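Side-chain contacts in LbaCas13a H328A (C2c2) (Lachnospiraceae bacterium NK4A179, PDB 5WLH), which binds a CRISPR guide RNA and, as a Cas13a effector, probably processes its precursor and cleaves RNA once a complementary target is recognised: residues 675-678 with 679-682; 712-715 with 716-720; 724-727 with 728-732; 855-858 with 859-863. All coordinates share one frame; numbering follows the deposited sequence.

Overall arrangement
The four contacts are local ones on three helices of one region, on the same side of the chain's centre, and follow one another in sequence. Contact 1 is the N-terminal cap and first turn of helix 678-681. Contacts 2 and 3 lie on helix 709-732, their centres about 17 Å apart, and contact 4 closes helix 843-861. Contacts 1, 3 and 4 touch one another; contact 3 lies about 11 Å from contact 1 and about 12 Å from contact 4, centre to centre. Contacts 1, 2 and 3 bond to the phosphates of G33 to A36 and of A38 of chain B, and so line the guide RNA backbone, while contact 4 packs behind them in the protein.

Contact 1 of 4, residues 675-678 with 679-682; sequences VPSF and NKVF. With nucleotides of chain B.
A serine N-cap opens helix 678-681 against the backbone of the bound RNA, and the same turn grips two nucleotides. Ser677 OG, held between the backbone N and the carbonyl carbon (chi1 73°), accepts from Lys680 N at 3.1 Å. Ser677 O takes two donors: Val681 N comes nearly along the C=O axis, Lys680 N from above the carbonyl plane. Ser677 N points almost straight at OP1 of G33 of chain B, 2.7 Å away, and Lys680, bent at chi2 and chi4, brings NZ to OP2 of the same phosphate at 2.8 Å, so a backbone N-H and an ammonium share one anion. Asn679 lays its amide against the base of A34 of chain B, CG 3.3 Å from C5, while its OD1 accepts from O2' of the same nucleotide. On the side turned from the RNA, Phe678 and Phe682 have nearly parallel but slid rings, planes 25° apart, with Phe682 CB over the Phe678 face. Tyr721 meets the Phe678 ring, and Phe854 that of Phe682. Val681 CG2 packs on Pro676 CB at 3.8 Å, and Phe682 N bonds to Phe678 O at 2.8 Å.

Contact 2 of 4, residues 712-715 with 716-720; sequences NELK and FYNAL. With nucleotides of chain B.
Glu713 and Tyr717, one turn apart on helix 709-732, lie side by side and point the same way, with carboxylate and ring planes only 21° apart. In Tyr717, CB and CG pass 3.8 Å from Glu713 O; CD2 comes nearer to that oxygen, at 3.2 Å. CE2 then rests on the aliphatic Glu713 CG at 3.4 Å, and OH ends 3.7 Å from Glu713 OE2, its hydrogen bond going instead to Arg692. Glu713 reaches this position because CG stands opposite the backbone N (chi1 -167°) and the chain bends at chi2. Phe716 CD2 covers one face of the tyrosine ring, offset toward the rim. An alanine in place of Tyr717 takes away ring and hydroxyl, which would probably leave Arg692 short of a partner and open a gap beside Glu713 CG and Pro688. Around the helix from this pair, Leu714 and Asn718 form the RNA-facing side: Leu714 CD2 meets N7 of A38 of chain B at 3.3 Å, and Asn718 ND2 donates to OP2 of the same nucleotide at 3.2 Å, while Asn718 OD1 accepts from Arg684. Lys715 pairs with Glu711, one turn back. Helix 709-732 turns one side to the RNA and another to helix 687-692, whose Pro688 and Val691 pack on Tyr717, and Phe651 meets Phe716 edge-to-face.

Contact 3 of 4, residues 724-727 with 728-732; sequences FKEI and YYNAF. With nucleotides of chain B.
Lys725 and Tyr729, neighbours one turn apart near the end of helix 709-732, carry the tight, RNA-facing side of this contact. The lysine CD lies at the ring edge, in its plane, 3.7 Å from Tyr729 CE2. Two bends, at chi2 and chi3, then carry Lys725 NZ into a cluster of anions: it donates to OP2 of A36 of chain B at 2.6 Å, to OP2 of U35 of chain B at 2.8 Å, and to Glu726 OE1 at 2.7 Å in a salt bridge. Three bonds fix the ammonium, and its charge probably offsets the crowding of carboxylate and phosphates. Tyr729 OH donates to OP2 of A34 of chain B at 2.6 Å and accepts a hydrogen bond from Phe678 N; Tyr728 CD2 sits over the centre of its ring. The Asn730 side is partly exposed and includes a water. Its ND2 donates to Glu726 O at 2.9 Å, in the carbonyl plane and on a lone pair, while Asn730 N bonds to the same oxygen. The water donates to Glu726 OE2, which Tyr665 also binds, and accepts from Asn730 ND2 at a loose 3.3 Å. Beyond, the helix widens into a pi-type turn in which Ile727 O takes both Ala731 N and Phe732 N. Ile727 packs on Phe854, Phe857 and Ile858 of helix 843-861 and on Leu660 of helix 654-665, while Tyr728 lies against Val681 of helix 678-681, so this end of helix 709-732 packs against three others while its Lys725 and Tyr729 side faces the RNA.

Contact 4 of 4, residues 855-858 with 859-863; sequences LEFI and KENYA
The Phe857 ring carries Asn861 over one face, and its CE2 meets the edge of the Tyr862 ring, in that ring's plane, at 3.8 Å. The two aromatics run side by side, their planes at an oblique 69°. Asn861 crosses the phenylalanine at about a right angle: its CB lies over the face, and ND2 comes 3.3 Å from Phe857 CD1. That same ND2 turns back to Phe857 O at 3.0 Å, on a lone pair in the carbonyl plane, and the oxygen lies almost in the Asn861 amide plane, while Asn861 N also bonds to it. The asparagine closes the last turn of helix 843-861, its CG beside the backbone N (chi1 -63°) bringing the amide back. A serine in place of Phe857 would probably leave the edge of Tyr862 and the Asn861 amide without their ring neighbour and open a gap beside Ile727 and Ala731 of helix 709-732. Tyr862 OH bonds to Asp663, and Lys859 NZ to Asn696 O. Asn861 thus serves both kinds of chemistry, lying on the Phe857 ring while its N and ND2 satisfy Phe857 O near the helix end; farther round, Glu856 forms salt bridges with Arg741 and Lys745.

Contact 1 of 4, residues 675-678 with 679-682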
# COMPACT_ATOMS: atom_id res chain seq x y z
N VAL A 675 2.57 -4.07 17.70
CA VAL A 675 2.13 -3.82 19.07
C VAL A 675 1.37 -2.50 19.07
O VAL A 675 1.87 -1.52 18.50
CB VAL A 675 3.32 -3.78 20.03
CG1 VAL A 675 2.84 -3.45 21.43
CG2 VAL A 675 4.06 -5.12 20.02
N PRO A 676 0.18 -2.43 19.67
CA PRO A 676 -0.55 -1.16 19.71
C PRO A 676 0.32 -0.02 20.21
O PRO A 676 1.09 -0.17 21.16
CB PRO A 676 -1.71 -1.44 20.67
CG PRO A 676 -1.96 -2.88 20.53
CD PRO A 676 -0.60 -3.52 20.29
N SER A 677 0.20 1.13 19.55
CA SER A 677 1.02 2.28 19.93
C SER A 677 0.62 2.74 21.32
O SER A 677 -0.51 2.54 21.76
CB SER A 677 0.83 3.43 18.95
OG SER A 677 -0.45 4.03 19.14
N PHE A 678 1.57 3.36 22.02
CA PHE A 678 1.26 3.94 23.32
C PHE A 678 0.05 4.85 23.20
O PHE A 678 -0.87 4.80 24.03
CB PHE A 678 2.45 4.72 23.87
CG PHE A 678 2.10 5.54 25.10
CD1 PHE A 678 1.96 4.92 26.33
CD2 PHE A 678 1.90 6.90 25.00
CE1 PHE A 678 1.62 5.66 27.45
CE2 PHE A 678 1.57 7.64 26.11
CZ PHE A 678 1.42 7.02 27.34
N ASN A 679 0.01 5.67 22.15
CA ASN A 679 -1.01 6.70 21.99
C ASN A 679 -2.39 6.12 21.72
O ASN A 679 -3.38 6.85 21.89
CB ASN A 679 -0.62 7.64 20.85
CG ASN A 679 0.75 8.22 21.04
OD1 ASN A 679 1.74 7.49 20.99
ND2 ASN A 679 0.81 9.52 21.29
N LYS A 680 -2.48 4.87 21.28
CA LYS A 680 -3.78 4.21 21.15
C LYS A 680 -4.20 3.52 22.44
O LYS A 680 -5.39 3.47 22.75
CB LYS A 680 -3.76 3.18 20.02
CG LYS A 680 -3.55 3.79 18.63
CD LYS A 680 -4.82 4.34 18.03
CE LYS A 680 -4.67 4.62 16.52
NZ LYS A 680 -4.38 3.41 15.65
N VAL A 681 -3.23 2.99 23.20
CA VAL A 681 -3.55 2.38 24.49
C VAL A 681 -3.93 3.46 25.50
O VAL A 681 -4.88 3.29 26.28
CB VAL A 681 -2.35 1.54 24.98
CG1 VAL A 681 -2.63 0.97 26.37
CG2 VAL A 681 -2.08 0.40 24.01
N PHE A 682 -3.20 4.57 25.50
CA PHE A 682 -3.45 5.71 26.38
C PHE A 682 -3.79 6.89 25.48
O PHE A 682 -2.91 7.62 25.02
CB PHE A 682 -2.25 5.99 27.28
CG PHE A 682 -2.04 4.95 28.32
CD1 PHE A 682 -2.70 5.03 29.54
CD2 PHE A 682 -1.25 3.84 28.06
CE1 PHE A 682 -2.53 4.05 30.50
CE2 PHE A 682 -1.08 2.86 29.02
CZ PHE A 682 -1.72 2.96 30.24
P A B 34 5.06 2.69 17.52
OP1 A B 34 6.50 2.28 17.57
OP2 A B 34 4.08 2.15 18.53
O5' A B 34 4.86 4.26 17.49
C5' A B 34 5.76 5.11 16.81
C4' A B 34 5.75 6.51 17.37
O4' A B 34 4.55 7.22 16.93
C3' A B 34 5.78 6.60 18.90
O3' A B 34 6.65 7.65 19.31
C2' A B 34 4.34 6.99 19.25
O2' A B 34 4.20 7.71 20.46
C1' A B 34 3.96 7.85 18.05
N9 A B 34 2.51 7.99 17.86
C8 A B 34 1.54 7.06 17.59
N7 A B 34 0.33 7.57 17.55
C5 A B 34 0.50 8.91 17.83
C6 A B 34 -0.38 10.00 17.95
N6 A B 34 -1.70 9.92 17.79
N1 A B 34 0.15 11.21 18.24
C2 A B 34 1.47 11.31 18.41
N3 A B 34 2.40 10.36 18.33
C4 A B 34 1.84 9.18 18.03
P G B 33 -1.16 1.33 15.89
OP1 G B 33 -1.41 1.21 17.36
OP2 G B 33 -1.82 2.42 15.12
O5' G B 33 0.40 1.48 15.66
C5' G B 33 1.32 0.55 16.21
C4' G B 33 2.69 0.78 15.65
O4' G B 33 2.69 0.50 14.21
C3' G B 33 3.19 2.22 15.79
O3' G B 33 4.58 2.22 16.08
C2' G B 33 3.00 2.78 14.39
O2' G B 33 3.80 3.89 14.05
C1' G B 33 3.33 1.56 13.55
N9 G B 33 2.91 1.72 12.15
C8 G B 33 3.74 1.63 11.06
N7 G B 33 3.14 1.95 9.94
C5 G B 33 1.86 2.31 10.33
C6 G B 33 0.77 2.74 9.55
O6 G B 33 0.71 2.89 8.32
N1 G B 33 -0.34 2.99 10.32
C2 G B 33 -0.41 2.84 11.69
N2 G B 33 -1.59 3.13 12.25
N3 G B 33 0.59 2.44 12.43
C4 G B 33 1.70 2.19 11.70

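Contact 2 of 4, residues 712-715 with 716-720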
# COMPACT_ATOMS: atom_id res chain seq x y z
N ASN A 712 0.23 24.70 34.98
CA ASN A 712 1.05 23.69 35.65
C ASN A 712 0.39 22.32 35.57
O ASN A 712 1.07 21.30 35.44
CB ASN A 712 1.29 24.07 37.11
CG ASN A 712 2.39 25.09 37.26
OD1 ASN A 712 3.09 25.41 36.29
ND2 ASN A 712 2.55 25.62 38.46
N GLU A 713 -0.94 22.28 35.68
CA GLU A 713 -1.66 21.02 35.49
C GLU A 713 -1.40 20.47 34.09
O GLU A 713 -1.14 19.27 33.92
CB GLU A 713 -3.15 21.25 35.72
CG GLU A 713 -3.96 19.98 35.84
CD GLU A 713 -4.98 20.04 36.97
OE1 GLU A 713 -5.31 21.16 37.41
OE2 GLU A 713 -5.44 18.96 37.40
N LEU A 714 -1.46 21.34 33.09
CA LEU A 714 -1.22 20.91 31.72
C LEU A 714 0.22 20.44 31.53
O LEU A 714 0.46 19.41 30.88
CB LEU A 714 -1.54 22.04 30.75
CG LEU A 714 -1.32 21.72 29.28
CD1 LEU A 714 -2.15 20.50 28.88
CD2 LEU A 714 -1.67 22.93 28.45
N LYS A 715 1.19 21.17 32.09
CA LYS A 715 2.57 20.70 32.08
C LYS A 715 2.68 19.31 32.70
O LYS A 715 3.40 18.45 32.17
CB LYS A 715 3.48 21.68 32.82
CG LYS A 715 3.90 22.90 32.01
CD LYS A 715 5.12 23.56 32.63
CE LYS A 715 5.10 25.07 32.47
NZ LYS A 715 4.64 25.48 31.11
N PHE A 716 1.99 19.07 33.81
CA PHE A 716 2.10 17.77 34.47
C PHE A 716 1.57 16.64 33.60
O PHE A 716 2.22 15.61 33.43
CB PHE A 716 1.38 17.75 35.82
CG PHE A 716 1.26 16.38 36.40
CD1 PHE A 716 2.40 15.70 36.81
CD2 PHE A 716 0.04 15.73 36.46
CE1 PHE A 716 2.31 14.42 37.32
CE2 PHE A 716 -0.06 14.44 36.96
CZ PHE A 716 1.08 13.78 37.40
N TYR A 717 0.35 16.80 33.06
CA TYR A 717 -0.22 15.72 32.27
C TYR A 717 0.59 15.48 30.99
O TYR A 717 0.73 14.34 30.55
CB TYR A 717 -1.68 16.01 31.95
CG TYR A 717 -2.54 15.85 33.18
CD1 TYR A 717 -2.58 14.65 33.87
CD2 TYR A 717 -3.29 16.91 33.66
CE1 TYR A 717 -3.36 14.50 35.00
CE2 TYR A 717 -4.07 16.77 34.79
CZ TYR A 717 -4.10 15.57 35.46
OH TYR A 717 -4.88 15.42 36.59
N ASN A 718 1.13 16.55 30.40
CA ASN A 718 2.01 16.41 29.25
C ASN A 718 3.30 15.70 29.64
O ASN A 718 3.81 14.86 28.89
CB ASN A 718 2.32 17.78 28.67
CG ASN A 718 1.16 18.34 27.85
OD1 ASN A 718 0.31 17.60 27.39
ND2 ASN A 718 1.14 19.66 27.68
N ALA A 719 3.84 16.02 30.82
CA ALA A 719 5.05 15.36 31.29
C ALA A 719 4.79 13.88 31.55
O ALA A 719 5.57 13.01 31.15
CB ALA A 719 5.56 16.04 32.56
N LEU A 720 3.69 13.58 32.24
CA LEU A 720 3.36 12.19 32.53
C LEU A 720 3.13 11.40 31.25
O LEU A 720 3.54 10.24 31.14
CB LEU A 720 2.12 12.13 33.42
CG LEU A 720 1.86 10.82 34.16
CD1 LEU A 720 2.94 10.56 35.19
CD2 LEU A 720 0.49 10.84 34.81
P A B 38 0.87 20.98 24.06
OP1 A B 38 1.31 21.95 23.03
OP2 A B 38 0.21 21.51 25.29
O5' A B 38 -0.16 19.93 23.47
C5' A B 38 -0.56 18.80 24.23
C4' A B 38 -2.04 18.53 24.10
O4' A B 38 -2.77 19.38 25.03
C3' A B 38 -2.63 18.82 22.72
O3' A B 38 -3.69 17.90 22.47
C2' A B 38 -3.24 20.20 22.88
O2' A B 38 -4.30 20.47 21.99
C1' A B 38 -3.75 20.12 24.32
N9 A B 38 -3.92 21.42 24.97
C8 A B 38 -3.00 22.42 25.18
N7 A B 38 -3.50 23.46 25.79
C5 A B 38 -4.83 23.12 26.01
C6 A B 38 -5.90 23.80 26.62
N6 A B 38 -5.78 25.02 27.15
N1 A B 38 -7.10 23.19 26.66
C2 A B 38 -7.21 21.96 26.13
N3 A B 38 -6.28 21.22 25.53
C4 A B 38 -5.11 21.87 25.51

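Contact 3 of 4, residues 724-727 with 728-732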
# COMPACT_ATOMS: atom_id res chain seq x y z
N PHE A 724 5.31 8.19 30.51
CA PHE A 724 4.66 6.89 30.31
C PHE A 724 4.97 6.33 28.93
O PHE A 724 5.19 5.12 28.77
CB PHE A 724 3.15 7.02 30.46
CG PHE A 724 2.69 7.01 31.89
CD1 PHE A 724 3.60 7.10 32.93
CD2 PHE A 724 1.34 6.91 32.20
CE1 PHE A 724 3.18 7.10 34.26
CE2 PHE A 724 0.91 6.91 33.52
CZ PHE A 724 1.83 7.00 34.55
N LYS A 725 5.01 7.20 27.91
CA LYS A 725 5.31 6.73 26.56
C LYS A 725 6.69 6.09 26.52
O LYS A 725 6.87 4.99 25.99
CB LYS A 725 5.21 7.89 25.57
CG LYS A 725 5.31 7.42 24.09
CD LYS A 725 6.74 7.60 23.54
CE LYS A 725 7.07 9.06 23.30
NZ LYS A 725 8.46 9.23 22.75
N GLU A 726 7.68 6.77 27.09
CA GLU A 726 9.03 6.22 27.11
C GLU A 726 9.08 4.93 27.91
O GLU A 726 9.76 3.98 27.52
CB GLU A 726 10.01 7.25 27.65
CG GLU A 726 10.21 8.44 26.72
CD GLU A 726 10.92 8.04 25.42
OE1 GLU A 726 10.38 8.33 24.34
OE2 GLU A 726 12.03 7.47 25.49
N ILE A 727 8.33 4.86 29.02
CA ILE A 727 8.31 3.63 29.80
C ILE A 727 7.66 2.51 29.01
O ILE A 727 8.12 1.36 29.04
CB ILE A 727 7.57 3.85 31.13
CG1 ILE A 727 8.35 4.85 31.99
CG2 ILE A 727 7.34 2.51 31.82
CD1 ILE A 727 7.62 5.22 33.27
N TYR A 728 6.56 2.82 28.32
CA TYR A 728 5.83 1.82 27.55
C TYR A 728 6.77 1.09 26.61
O TYR A 728 6.85 -0.14 26.60
CB TYR A 728 4.70 2.51 26.79
CG TYR A 728 3.80 1.59 25.99
CD1 TYR A 728 2.78 0.88 26.60
CD2 TYR A 728 3.97 1.44 24.61
CE1 TYR A 728 1.96 0.05 25.88
CE2 TYR A 728 3.14 0.61 23.89
CZ TYR A 728 2.14 -0.07 24.51
OH TYR A 728 1.33 -0.89 23.79
N TYR A 729 7.54 1.85 25.84
CA TYR A 729 8.35 1.22 24.81
C TYR A 729 9.63 0.63 25.37
O TYR A 729 10.04 -0.46 24.96
CB TYR A 729 8.66 2.22 23.69
CG TYR A 729 7.43 2.60 22.90
CD1 TYR A 729 6.76 1.64 22.13
CD2 TYR A 729 6.94 3.89 22.92
CE1 TYR A 729 5.63 1.97 21.40
CE2 TYR A 729 5.82 4.23 22.19
CZ TYR A 729 5.17 3.27 21.43
OH TYR A 729 4.05 3.61 20.72
N ASN A 730 10.26 1.31 26.33
CA ASN A 730 11.63 0.98 26.70
C ASN A 730 11.76 0.11 27.94
O ASN A 730 12.86 -0.37 28.24
CB ASN A 730 12.43 2.27 26.88
CG ASN A 730 12.56 3.05 25.58
OD1 ASN A 730 13.36 2.69 24.73
ND2 ASN A 730 11.78 4.11 25.43
N ALA A 731 10.67 -0.13 28.66
CA ALA A 731 10.72 -0.98 29.84
C ALA A 731 9.53 -1.94 29.90
O ALA A 731 9.70 -3.13 30.18
CB ALA A 731 10.74 -0.11 31.11
N PHE A 732 8.34 -1.43 29.61
CA PHE A 732 7.12 -2.18 29.85
C PHE A 732 6.99 -3.37 28.91
O PHE A 732 6.75 -4.50 29.34
CB PHE A 732 5.92 -1.24 29.73
CG PHE A 732 4.59 -1.92 29.58
CD1 PHE A 732 3.99 -2.57 30.66
CD2 PHE A 732 3.92 -1.89 28.37
CE1 PHE A 732 2.76 -3.18 30.52
CE2 PHE A 732 2.69 -2.50 28.23
CZ PHE A 732 2.11 -3.14 29.30
P A B 34 5.06 2.69 17.52
OP1 A B 34 6.50 2.28 17.57
OP2 A B 34 4.08 2.15 18.53
O5' A B 34 4.86 4.26 17.49
C5' A B 34 5.76 5.11 16.81
C4' A B 34 5.75 6.51 17.37
O4' A B 34 4.55 7.22 16.93
C3' A B 34 5.78 6.60 18.90
O3' A B 34 6.65 7.65 19.31
C2' A B 34 4.34 6.99 19.25
O2' A B 34 4.20 7.71 20.46
C1' A B 34 3.96 7.85 18.05
N9 A B 34 2.51 7.99 17.86
C8 A B 34 1.54 7.06 17.59
N7 A B 34 0.33 7.57 17.55
C5 A B 34 0.50 8.91 17.83
C6 A B 34 -0.38 10.00 17.95
N6 A B 34 -1.70 9.92 17.79
N1 A B 34 0.15 11.21 18.24
C2 A B 34 1.47 11.31 18.41
N3 A B 34 2.40 10.36 18.33
C4 A B 34 1.84 9.18 18.03
P U B 35 8.24 7.50 19.20
OP1 U B 35 8.59 6.30 18.40
OP2 U B 35 8.85 7.52 20.55
O5' U B 35 8.63 8.83 18.43
C5' U B 35 9.96 9.30 18.41
C4' U B 35 10.00 10.63 17.71
O4' U B 35 9.57 10.47 16.34
C3' U B 35 9.04 11.66 18.28
O3' U B 35 9.59 12.28 19.42
C2' U B 35 8.82 12.60 17.10
O2' U B 35 9.86 13.55 17.02
C1' U B 35 8.91 11.63 15.91
N1 U B 35 7.57 11.26 15.41
C2 U B 35 6.98 12.16 14.55
O2 U B 35 7.53 13.18 14.17
N3 U B 35 5.74 11.80 14.12
C4 U B 35 5.02 10.68 14.48
O4 U B 35 3.90 10.53 14.01
C5 U B 35 5.69 9.80 15.39
C6 U B 35 6.92 10.12 15.82
P A B 36 8.74 12.39 20.76
OP1 A B 36 9.67 13.00 21.74
OP2 A B 36 8.06 11.12 21.07
O5' A B 36 7.61 13.43 20.38
C5' A B 36 6.69 13.88 21.36
C4' A B 36 6.52 15.37 21.29
O4' A B 36 7.79 16.03 21.56
C3' A B 36 6.05 15.91 19.96
O3' A B 36 5.38 17.14 20.26
C2' A B 36 7.38 16.21 19.25
O2' A B 36 7.29 17.09 18.17
C1' A B 36 8.18 16.78 20.41
N9 A B 36 9.63 16.66 20.34
C8 A B 36 10.41 15.60 19.90
N7 A B 36 11.69 15.81 20.06
C5 A B 36 11.77 17.07 20.66
C6 A B 36 12.84 17.86 21.10
N6 A B 36 14.13 17.49 20.98
N1 A B 36 12.56 19.06 21.66
C2 A B 36 11.28 19.43 21.78
N3 A B 36 10.19 18.77 21.41
C4 A B 36 10.50 17.58 20.85
O HOH W 1 12.60 6.36 23.23

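Contact 4 of 4, residues 855-858 with 859-863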
# COMPACT_ATOMS: atom_id res chain seq x y z
N LEU A 855 -0.62 -0.02 33.82
CA LEU A 855 -0.89 0.65 35.09
C LEU A 855 -0.33 -0.16 36.25
O LEU A 855 0.28 0.41 37.17
CB LEU A 855 -2.39 0.89 35.25
CG LEU A 855 -2.99 1.84 34.21
CD1 LEU A 855 -4.51 1.80 34.22
CD2 LEU A 855 -2.49 3.26 34.38
N GLU A 856 -0.48 -1.48 36.21
CA GLU A 856 0.06 -2.32 37.27
C GLU A 856 1.58 -2.30 37.26
O GLU A 856 2.22 -2.29 38.33
CB GLU A 856 -0.48 -3.75 37.15
CG GLU A 856 0.18 -4.75 38.08
CD GLU A 856 -0.50 -6.11 38.06
OE1 GLU A 856 -1.20 -6.43 39.05
OE2 GLU A 856 -0.34 -6.85 37.06
N PHE A 857 2.19 -2.29 36.07
CA PHE A 857 3.64 -2.18 35.94
C PHE A 857 4.16 -0.91 36.60
O PHE A 857 5.20 -0.92 37.27
CB PHE A 857 4.02 -2.21 34.45
CG PHE A 857 5.49 -2.05 34.18
CD1 PHE A 857 6.37 -3.10 34.43
CD2 PHE A 857 5.99 -0.88 33.64
CE1 PHE A 857 7.71 -2.96 34.16
CE2 PHE A 857 7.34 -0.74 33.37
CZ PHE A 857 8.20 -1.79 33.64
N ILE A 858 3.47 0.21 36.37
CA ILE A 858 3.85 1.48 36.98
C ILE A 858 3.78 1.37 38.50
O ILE A 858 4.73 1.72 39.22
CB ILE A 858 2.96 2.61 36.45
CG1 ILE A 858 3.21 2.83 34.95
CG2 ILE A 858 3.18 3.89 37.22
CD1 ILE A 858 4.56 3.42 34.64
N LYS A 859 2.65 0.87 39.02
CA LYS A 859 2.48 0.73 40.46
C LYS A 859 3.54 -0.18 41.07
O LYS A 859 4.01 0.07 42.19
CB LYS A 859 1.08 0.19 40.76
CG LYS A 859 -0.01 1.26 40.75
CD LYS A 859 -1.42 0.66 40.84
CE LYS A 859 -1.90 0.17 39.47
NZ LYS A 859 -3.39 0.03 39.36
N GLU A 860 3.96 -1.22 40.35
CA GLU A 860 4.93 -2.16 40.90
C GLU A 860 6.35 -1.62 40.83
O GLU A 860 7.14 -1.84 41.76
CB GLU A 860 4.83 -3.49 40.16
CG GLU A 860 3.65 -4.35 40.58
CD GLU A 860 3.80 -4.87 42.00
OE1 GLU A 860 4.96 -5.08 42.44
OE2 GLU A 860 2.77 -5.07 42.67
N ASN A 861 6.70 -0.92 39.75
CA ASN A 861 8.10 -0.63 39.47
C ASN A 861 8.47 0.84 39.55
O ASN A 861 9.65 1.15 39.76
CB ASN A 861 8.48 -1.15 38.07
CG ASN A 861 8.35 -2.64 37.96
OD1 ASN A 861 9.31 -3.37 38.21
ND2 ASN A 861 7.17 -3.12 37.58
N TYR A 862 7.51 1.74 39.37
CA TYR A 862 7.78 3.17 39.30
C TYR A 862 6.80 3.91 40.20
O TYR A 862 6.18 4.90 39.82
CB TYR A 862 7.72 3.65 37.86
CG TYR A 862 8.85 3.04 37.06
CD1 TYR A 862 10.17 3.34 37.36
CD2 TYR A 862 8.61 2.11 36.05
CE1 TYR A 862 11.22 2.77 36.67
CE2 TYR A 862 9.65 1.53 35.34
CZ TYR A 862 10.95 1.86 35.65
OH TYR A 862 11.99 1.30 34.96
N ALA A 863 6.69 3.41 41.44
CA ALA A 863 5.70 3.92 42.38
C ALA A 863 5.89 5.41 42.64
O ALA A 863 4.92 6.10 42.97
CB ALA A 863 5.78 3.14 43.69